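Local coordinates for group 1 truncated hemoglobin GlbN (Synechocystis sp., PDB 1S69), which binds one heme group per subunit and forms a very stable, slowly dissociating complex with oxygen, at residues Q27-R30 and I31-F34; K48-L51 and T52-F55; A69-E72 and L73-H77. All coordinates share one frame; numbering follows the deposited sequence.

All three interactions are local contacts along the chain of a truncated globin, and all touch the heme, interactions 1 and 3 sharing its CMD methyl. Interaction 1 lies in the loop after helix 10-26, with largely exposed charged groups and the buried I31 and F34 toward the heme. Interaction 2 lies on helix 40-54, nearest the centre of the chain, and is chiefly aromatic and aliphatic. Interaction 3, on helix 66-77, combines a buried iron ligand and leucine with an exposed polar network. Interactions 1 and 3 meet where F34 CE1 lies 3.3 Å from H77 O, a packing contact; interactions 1 and 2 lie on opposite sides of the chain's centre, with nearest atoms about 13 Å apart.

Interaction 1: Q27-R30 and I31-F34; sequences QDDR and IKHF. With HEM (protoporphyrin IX containing Fe), chain D.
K32 NZ and D29 OD1 are 2.6 Å apart, a short salt bridge between two side chains that run alongside each other in the same direction. The ammonium meets OD1 on the syn side, 30° out of the carboxylate plane. Beyond CG the lysine is fully extended, and its CD passes close to the same oxygen on the way. A water donates to D29 OD2 and accepts a weak bond from K32 NZ. One residue back, D28 O takes two backbone donors, I31 N at 3.0 Å and K32 N at 2.9 Å; the first stands above the carbonyl plane, the second nearly in line with the C=O bond. This is the turn leading into the 3-10 segment that begins at K32, in the loop between helices 10-26 and 40-54 of the globin fold. D28 also forms an Asx turn, its OD1 accepting from R30 N at 3.0 Å. With CG anti to the backbone N (chi1 -173°), the D28 carboxylate is gripped side-on by R30: NE bonds to OD1 at 3.0 Å and NH2 to OD2 at 2.9 Å, both within 15° of the guanidinium plane. R30 NH1 reaches E89 in a further salt bridge. On the inner side, I31 CG1 packs against D28 CG at 3.8 Å, and I31 CG2 lies 3.7 Å from HEM CBC. F34 is buried, pairing edge-to-face with H83.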
# COMPACT_ATOMS: atom_id res chain seq x y z
N GLN A 27 13.61 0.49 4.63
CA GLN A 27 14.36 1.11 5.73
C GLN A 27 13.62 1.11 7.04
O GLN A 27 14.13 1.65 8.02
CB GLN A 27 14.84 2.52 5.37
CG GLN A 27 15.75 2.56 4.09
CD GLN A 27 16.88 1.49 4.05
OE1 GLN A 27 17.59 1.30 5.01
NE2 GLN A 27 17.05 0.82 2.89
N ASP A 28 12.40 0.60 7.06
CA ASP A 28 11.57 0.60 8.26
C ASP A 28 11.82 -0.73 9.00
O ASP A 28 11.35 -1.79 8.59
CB ASP A 28 10.09 0.74 7.82
CG ASP A 28 9.15 0.93 8.96
OD1 ASP A 28 9.54 0.54 10.09
OD2 ASP A 28 7.98 1.33 8.82
N ASP A 29 12.60 -0.66 10.07
CA ASP A 29 12.91 -1.85 10.89
C ASP A 29 11.70 -2.61 11.45
O ASP A 29 11.82 -3.80 11.78
CB ASP A 29 13.77 -1.40 12.04
CG ASP A 29 15.20 -1.22 11.62
OD1 ASP A 29 15.60 -1.41 10.41
OD2 ASP A 29 16.01 -0.87 12.49
N ARG A 30 10.56 -1.95 11.51
CA ARG A 30 9.32 -2.64 11.97
C ARG A 30 8.84 -3.71 10.98
O ARG A 30 8.20 -4.70 11.36
CB ARG A 30 8.26 -1.62 12.17
CG ARG A 30 8.63 -0.59 13.25
CD ARG A 30 7.60 0.53 13.37
NE ARG A 30 7.52 1.31 12.11
CZ ARG A 30 6.72 2.35 11.93
NH1 ARG A 30 5.91 2.72 12.89
NH2 ARG A 30 6.67 2.97 10.76
N ILE A 31 9.17 -3.51 9.71
CA ILE A 31 8.53 -4.33 8.64
C ILE A 31 9.38 -4.77 7.50
O ILE A 31 8.94 -5.59 6.69
CB ILE A 31 7.26 -3.58 8.06
CG1 ILE A 31 7.64 -2.20 7.51
CG2 ILE A 31 6.12 -3.54 9.14
CD1 ILE A 31 6.49 -1.46 6.73
N LYS A 32 10.61 -4.27 7.39
CA LYS A 32 11.39 -4.52 6.14
C LYS A 32 11.66 -6.00 5.86
O LYS A 32 11.75 -6.43 4.71
CB LYS A 32 12.72 -3.79 6.21
CG LYS A 32 13.69 -4.32 7.31
CD LYS A 32 14.75 -3.24 7.62
CE LYS A 32 15.92 -3.88 8.45
NZ LYS A 32 16.98 -2.87 8.78
N HIS A 33 11.77 -6.76 6.94
CA HIS A 33 12.07 -8.19 6.88
C HIS A 33 10.93 -8.99 6.24
O HIS A 33 11.19 -10.10 5.72
CB HIS A 33 12.42 -8.74 8.29
CG HIS A 33 11.37 -8.45 9.32
ND1 HIS A 33 11.20 -7.19 9.88
CD2 HIS A 33 10.39 -9.22 9.84
CE1 HIS A 33 10.16 -7.21 10.69
NE2 HIS A 33 9.65 -8.43 10.68
N PHE A 34 9.69 -8.47 6.24
CA PHE A 34 8.58 -9.14 5.52
C PHE A 34 8.88 -9.27 4.01
O PHE A 34 8.34 -10.13 3.32
CB PHE A 34 7.21 -8.46 5.78
CG PHE A 34 6.69 -8.72 7.18
CD1 PHE A 34 6.23 -10.01 7.53
CD2 PHE A 34 6.77 -7.76 8.15
CE1 PHE A 34 5.77 -10.27 8.86
CE2 PHE A 34 6.31 -8.03 9.45
CZ PHE A 34 5.83 -9.27 9.80
CHA HEM D . 1.84 -8.39 -1.30
CHB HEM D . -1.21 -4.57 -1.12
CHC HEM D . -0.61 -4.37 3.69
CHD HEM D . 3.40 -7.08 3.10
C1A HEM D . 0.90 -7.40 -1.64
C2A HEM D . 0.35 -7.20 -2.97
C3A HEM D . -0.45 -6.14 -2.93
C4A HEM D . -0.46 -5.63 -1.59
CMA HEM D . -1.21 -5.54 -4.15
CAA HEM D . 0.73 -8.08 -4.18
CBA HEM D . -0.48 -9.01 -4.36
CGA HEM D . -0.52 -9.87 -5.62
O1A HEM D . 0.20 -10.85 -5.56
O2A HEM D . -1.28 -9.61 -6.64
C1B HEM D . -1.33 -4.24 0.21
C2B HEM D . -2.19 -3.21 0.68
C3B HEM D . -2.07 -3.16 2.04
C4B HEM D . -1.07 -4.15 2.41
CMB HEM D . -3.13 -2.37 -0.26
CAB HEM D . -2.71 -2.20 3.13
CBB HEM D . -2.83 -0.84 3.01
C1C HEM D . 0.56 -5.10 3.95
C2C HEM D . 1.22 -5.15 5.23
C3C HEM D . 2.35 -5.87 5.02
C4C HEM D . 2.42 -6.29 3.65
CMC HEM D . 0.64 -4.47 6.52
CAC HEM D . 3.49 -6.27 5.98
CBC HEM D . 4.05 -5.33 6.72
C1D HEM D . 3.34 -7.69 1.89
C2D HEM D . 4.27 -8.67 1.42
C3D HEM D . 3.74 -9.07 0.09
C4D HEM D . 2.56 -8.33 -0.15
CMD HEM D . 5.52 -9.21 2.11
CAD HEM D . 4.34 -10.07 -0.89
CBD HEM D . 3.78 -11.37 -0.30
CGD HEM D . 4.60 -12.53 -0.78
O1D HEM D . 4.32 -13.01 -1.87
O2D HEM D . 5.52 -12.98 -0.08
NA HEM D . 0.41 -6.40 -0.86
NB HEM D . -0.62 -4.80 1.29
NC HEM D . 1.31 -5.80 3.03
ND HEM D . 2.32 -7.53 0.95
FE HEM D . 0.87 -6.15 1.09
O HOH W 1 13.44 -5.69 10.72
O HOH W 2 18.66 -1.84 11.26

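Interaction 2: K48-L51 and T52-F55; sequences KAFL and TYAF. With HEM (protoporphyrin IX containing Fe), chain D.
F50 and Y53 meet as a T-shaped pair: the tyrosine edge points at the phenylalanine face, the centroids lie 5.5 Å apart and the planes are turned by 64°. Y53 CD2 sits over that face, displaced toward the rim. F50 is placed for this by CG lying opposite the backbone N (chi1 -175°), which carries the ring out beside the heme. Packing is tight there: F50 CE2 lies 3.3 Å from HEM CMB, and the same carbon touches A54 CB at 3.8 Å. These residues occupy the last turns of helix 40-54 of the truncated globin fold, and F50 belongs to its heme pocket. Elsewhere on the helix L51 and F55 run side by side, both buried, and L51 CB makes a CH-pi contact 4.3 Å from the F55 ring centroid, 23° off its normal. F55 is the first residue to leave helical geometry and packs on L4, Y5 and L8 of helix 4-8. K48 and T52 are less enclosed and meet through a polar bond: T52 OG1 donates to K48 O at 2.7 Å, sharing that carbonyl with T52 N; the two arrive from opposite faces of its plane. K48 NZ forms salt bridges with D15 and D19.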
# COMPACT_ATOMS: atom_id res chain seq x y z
N LYS A 48 1.41 -0.70 -7.85
CA LYS A 48 0.99 0.37 -8.74
C LYS A 48 -0.38 0.06 -9.32
O LYS A 48 -1.25 0.93 -9.35
CB LYS A 48 2.02 0.66 -9.84
CG LYS A 48 3.22 1.36 -9.28
CD LYS A 48 4.52 1.15 -10.14
CE LYS A 48 5.73 1.79 -9.47
NZ LYS A 48 6.91 1.51 -10.39
N ALA A 49 -0.56 -1.18 -9.79
CA ALA A 49 -1.82 -1.64 -10.33
C ALA A 49 -2.95 -1.65 -9.27
O ALA A 49 -4.10 -1.26 -9.53
CB ALA A 49 -1.64 -3.02 -10.95
N PHE A 50 -2.60 -2.10 -8.06
CA PHE A 50 -3.55 -2.16 -6.95
C PHE A 50 -4.02 -0.77 -6.49
O PHE A 50 -5.21 -0.54 -6.36
CB PHE A 50 -3.02 -2.95 -5.73
CG PHE A 50 -4.07 -3.09 -4.67
CD1 PHE A 50 -5.03 -4.11 -4.76
CD2 PHE A 50 -4.21 -2.11 -3.71
CE1 PHE A 50 -6.09 -4.16 -3.86
CE2 PHE A 50 -5.29 -2.16 -2.77
CZ PHE A 50 -6.21 -3.20 -2.87
N LEU A 51 -3.11 0.15 -6.28
CA LEU A 51 -3.51 1.48 -5.82
C LEU A 51 -4.22 2.25 -6.93
O LEU A 51 -5.08 3.03 -6.65
CB LEU A 51 -2.30 2.25 -5.32
CG LEU A 51 -1.69 1.67 -4.02
CD1 LEU A 51 -0.49 2.49 -3.61
CD2 LEU A 51 -2.71 1.59 -2.84
N THR A 52 -3.84 1.99 -8.19
CA THR A 52 -4.58 2.58 -9.30
C THR A 52 -6.06 2.20 -9.20
O THR A 52 -6.91 3.07 -9.29
CB THR A 52 -3.96 2.16 -10.63
OG1 THR A 52 -2.67 2.79 -10.72
CG2 THR A 52 -4.78 2.70 -11.83
N TYR A 53 -6.34 0.92 -9.03
CA TYR A 53 -7.67 0.38 -8.74
C TYR A 53 -8.29 0.97 -7.43
O TYR A 53 -9.42 1.49 -7.43
CB TYR A 53 -7.59 -1.18 -8.70
CG TYR A 53 -8.59 -1.79 -7.80
CD1 TYR A 53 -9.93 -1.93 -8.23
CD2 TYR A 53 -8.24 -2.13 -6.47
CE1 TYR A 53 -10.90 -2.44 -7.38
CE2 TYR A 53 -9.18 -2.62 -5.59
CZ TYR A 53 -10.50 -2.78 -6.04
OH TYR A 53 -11.39 -3.30 -5.14
N ALA A 54 -7.56 0.92 -6.34
CA ALA A 54 -8.07 1.37 -5.06
C ALA A 54 -8.42 2.85 -5.06
O ALA A 54 -9.28 3.27 -4.30
CB ALA A 54 -7.09 1.02 -3.93
N PHE A 55 -7.75 3.64 -5.91
CA PHE A 55 -7.94 5.10 -5.94
C PHE A 55 -8.94 5.47 -7.09
O PHE A 55 -9.08 6.64 -7.42
CB PHE A 55 -6.58 5.81 -6.14
CG PHE A 55 -5.59 5.65 -4.97
CD1 PHE A 55 -5.99 5.20 -3.69
CD2 PHE A 55 -4.23 5.99 -5.17
CE1 PHE A 55 -5.05 5.05 -2.66
CE2 PHE A 55 -3.31 5.86 -4.14
CZ PHE A 55 -3.71 5.40 -2.91
CHA HEM D . 1.84 -8.39 -1.30
CHB HEM D . -1.21 -4.57 -1.12
CHC HEM D . -0.61 -4.37 3.69
CHD HEM D . 3.40 -7.08 3.10
C1A HEM D . 0.90 -7.40 -1.64
C2A HEM D . 0.35 -7.20 -2.97
C3A HEM D . -0.45 -6.14 -2.93
C4A HEM D . -0.46 -5.63 -1.59
CMA HEM D . -1.21 -5.54 -4.15
CAA HEM D . 0.73 -8.08 -4.18
CBA HEM D . -0.48 -9.01 -4.36
CGA HEM D . -0.52 -9.87 -5.62
O1A HEM D . 0.20 -10.85 -5.56
O2A HEM D . -1.28 -9.61 -6.64
C1B HEM D . -1.33 -4.24 0.21
C2B HEM D . -2.19 -3.21 0.68
C3B HEM D . -2.07 -3.16 2.04
C4B HEM D . -1.07 -4.15 2.41
CMB HEM D . -3.13 -2.37 -0.26
CAB HEM D . -2.71 -2.20 3.13
CBB HEM D . -2.83 -0.84 3.01
C1C HEM D . 0.56 -5.10 3.95
C2C HEM D . 1.22 -5.15 5.23
C3C HEM D . 2.35 -5.87 5.02
C4C HEM D . 2.42 -6.29 3.65
CMC HEM D . 0.64 -4.47 6.52
CAC HEM D . 3.49 -6.27 5.98
CBC HEM D . 4.05 -5.33 6.72
C1D HEM D . 3.34 -7.69 1.89
C2D HEM D . 4.27 -8.67 1.42
C3D HEM D . 3.74 -9.07 0.09
C4D HEM D . 2.56 -8.33 -0.15
CMD HEM D . 5.52 -9.21 2.11
CAD HEM D . 4.34 -10.07 -0.89
CBD HEM D . 3.78 -11.37 -0.30
CGD HEM D . 4.60 -12.53 -0.78
O1D HEM D . 4.32 -13.01 -1.87
O2D HEM D . 5.52 -12.98 -0.08
NA HEM D . 0.41 -6.40 -0.86
NB HEM D . -0.62 -4.80 1.29
NC HEM D . 1.31 -5.80 3.03
ND HEM D . 2.32 -7.53 0.95
FE HEM D . 0.87 -6.15 1.09

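Interaction 3: A69-E72 and L73-H77; sequences AHKE and LVENH. With HEM (protoporphyrin IX containing Fe), chain D.
The H70 ring stands edge-on to the heme: L73 CD1 and the porphyrin atoms ND and CHD lie at its edge, near its plane, and NE2 coordinates the iron at 2.1 Å. This is the proximal histidine of the globin fold, carried by helix 66-77. Its other nitrogen, ND1, is hydrogen-bonded to M66 O, so both ring nitrogens are engaged and rotation of the ring is restrained; the bond is likely to add some electron density to the iron ligand. A second flat group, the H77 ring, has N76 CB 3.5 Å above one face, toward the rim, and the E72 carboxylate at its edge, the two planes 54° apart.

L73 fills the angle between the H70 ring and the porphyrin. Its CG lies opposite the carbonyl carbon (chi1 -49°), and the extended chain beyond brings CD1 to 3.7 Å from H70 CD2. The same methyl is 3.6 Å from HEM CHD, while CD2 approaches HEM CMD. Replacing L73 by an alanine would probably open a gap beside the porphyrin edge and take away the methyl that packs against the proximal ring.

On the exposed side of the helix, K71 and E75 form a long, weak salt bridge one turn apart, with NZ nearly equidistant from the two carboxylate oxygens. E72 is bent at chi2, which folds its carboxylate back over the next turn. There E72 OE2 accepts from two donors on the same face of its plane: H77 NE2 at 2.7 Å on the syn side, and N76 ND2 at 3.0 Å in a nearly straight bond of 171°, with OE2 lying in the N76 amide plane.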
# COMPACT_ATOMS: atom_id res chain seq x y z
N ALA A 69 -3.15 -12.94 -0.49
CA ALA A 69 -1.85 -12.31 -0.71
C ALA A 69 -1.00 -12.31 0.57
O ALA A 69 0.22 -12.45 0.50
CB ALA A 69 -2.04 -10.92 -1.20
N HIS A 70 -1.65 -12.15 1.74
CA HIS A 70 -0.93 -11.91 3.00
C HIS A 70 -0.99 -13.09 3.94
O HIS A 70 -0.41 -13.03 4.98
CB HIS A 70 -1.39 -10.63 3.68
CG HIS A 70 -1.17 -9.41 2.83
ND1 HIS A 70 -2.12 -8.93 1.96
CD2 HIS A 70 -0.07 -8.65 2.64
CE1 HIS A 70 -1.65 -7.86 1.33
NE2 HIS A 70 -0.39 -7.71 1.68
N LYS A 71 -1.69 -14.15 3.52
CA LYS A 71 -1.96 -15.32 4.37
C LYS A 71 -0.69 -15.93 5.00
O LYS A 71 -0.64 -16.16 6.20
CB LYS A 71 -2.67 -16.42 3.53
CG LYS A 71 -2.90 -17.70 4.33
CD LYS A 71 -3.46 -18.75 3.41
CE LYS A 71 -4.48 -19.56 4.17
NZ LYS A 71 -4.01 -20.91 4.29
N GLU A 72 0.32 -16.18 4.15
CA GLU A 72 1.54 -16.83 4.59
C GLU A 72 2.30 -15.96 5.59
O GLU A 72 2.94 -16.49 6.54
CB GLU A 72 2.37 -17.23 3.37
CG GLU A 72 3.53 -18.16 3.64
CD GLU A 72 4.80 -17.47 4.14
OE1 GLU A 72 4.99 -16.21 3.95
OE2 GLU A 72 5.63 -18.19 4.77
N LEU A 73 2.17 -14.64 5.44
CA LEU A 73 2.80 -13.68 6.39
C LEU A 73 2.14 -13.76 7.77
O LEU A 73 2.80 -13.75 8.79
CB LEU A 73 2.69 -12.25 5.88
CG LEU A 73 3.10 -11.97 4.42
CD1 LEU A 73 2.81 -10.45 4.19
CD2 LEU A 73 4.60 -12.33 4.21
N VAL A 74 0.81 -13.80 7.77
CA VAL A 74 0.03 -13.92 9.05
C VAL A 74 0.32 -15.27 9.75
O VAL A 74 0.53 -15.34 10.95
CB VAL A 74 -1.51 -13.80 8.73
CG1 VAL A 74 -2.37 -14.16 9.96
CG2 VAL A 74 -1.88 -12.42 8.19
N GLU A 75 0.25 -16.33 8.99
CA GLU A 75 0.34 -17.70 9.51
C GLU A 75 1.74 -18.10 9.90
O GLU A 75 1.89 -18.77 10.90
CB GLU A 75 -0.18 -18.71 8.47
CG GLU A 75 -1.66 -18.57 8.27
CD GLU A 75 -2.29 -19.63 7.39
OE1 GLU A 75 -1.60 -20.45 6.72
OE2 GLU A 75 -3.51 -19.59 7.36
N ASN A 76 2.76 -17.64 9.15
CA ASN A 76 4.15 -18.08 9.44
C ASN A 76 5.08 -17.04 10.02
O ASN A 76 6.09 -17.43 10.57
CB ASN A 76 4.76 -18.75 8.20
CG ASN A 76 3.91 -19.89 7.69
OD1 ASN A 76 3.21 -20.54 8.48
ND2 ASN A 76 3.92 -20.11 6.40
N HIS A 77 4.73 -15.74 9.93
CA HIS A 77 5.71 -14.65 10.21
C HIS A 77 5.18 -13.62 11.14
O HIS A 77 5.75 -12.53 11.24
CB HIS A 77 6.29 -14.03 8.92
CG HIS A 77 6.84 -15.08 7.97
ND1 HIS A 77 8.04 -15.74 8.17
CD2 HIS A 77 6.27 -15.69 6.91
CE1 HIS A 77 8.19 -16.67 7.25
NE2 HIS A 77 7.13 -16.65 6.47
CHA HEM D . 1.84 -8.39 -1.30
CHB HEM D . -1.21 -4.57 -1.12
CHC HEM D . -0.61 -4.37 3.69
CHD HEM D . 3.40 -7.08 3.10
C1A HEM D . 0.90 -7.40 -1.64
C2A HEM D . 0.35 -7.20 -2.97
C3A HEM D . -0.45 -6.14 -2.93
C4A HEM D . -0.46 -5.63 -1.59
CMA HEM D . -1.21 -5.54 -4.15
CAA HEM D . 0.73 -8.08 -4.18
CBA HEM D . -0.48 -9.01 -4.36
CGA HEM D . -0.52 -9.87 -5.62
O1A HEM D . 0.20 -10.85 -5.56
O2A HEM D . -1.28 -9.61 -6.64
C1B HEM D . -1.33 -4.24 0.21
C2B HEM D . -2.19 -3.21 0.68
C3B HEM D . -2.07 -3.16 2.04
C4B HEM D . -1.07 -4.15 2.41
CMB HEM D . -3.13 -2.37 -0.26
CAB HEM D . -2.71 -2.20 3.13
CBB HEM D . -2.83 -0.84 3.01
C1C HEM D . 0.56 -5.10 3.95
C2C HEM D . 1.22 -5.15 5.23
C3C HEM D . 2.35 -5.87 5.02
C4C HEM D . 2.42 -6.29 3.65
CMC HEM D . 0.64 -4.47 6.52
CAC HEM D . 3.49 -6.27 5.98
CBC HEM D . 4.05 -5.33 6.72
C1D HEM D . 3.34 -7.69 1.89
C2D HEM D . 4.27 -8.67 1.42
C3D HEM D . 3.74 -9.07 0.09
C4D HEM D . 2.56 -8.33 -0.15
CMD HEM D . 5.52 -9.21 2.11
CAD HEM D . 4.34 -10.07 -0.89
CBD HEM D . 3.78 -11.37 -0.30
CGD HEM D . 4.60 -12.53 -0.78
O1D HEM D . 4.32 -13.01 -1.87
O2D HEM D . 5.52 -12.98 -0.08
NA HEM D . 0.41 -6.40 -0.86
NB HEM D . -0.62 -4.80 1.29
NC HEM D . 1.31 -5.80 3.03
ND HEM D . 2.32 -7.53 0.95
FE HEM D . 0.87 -6.15 1.09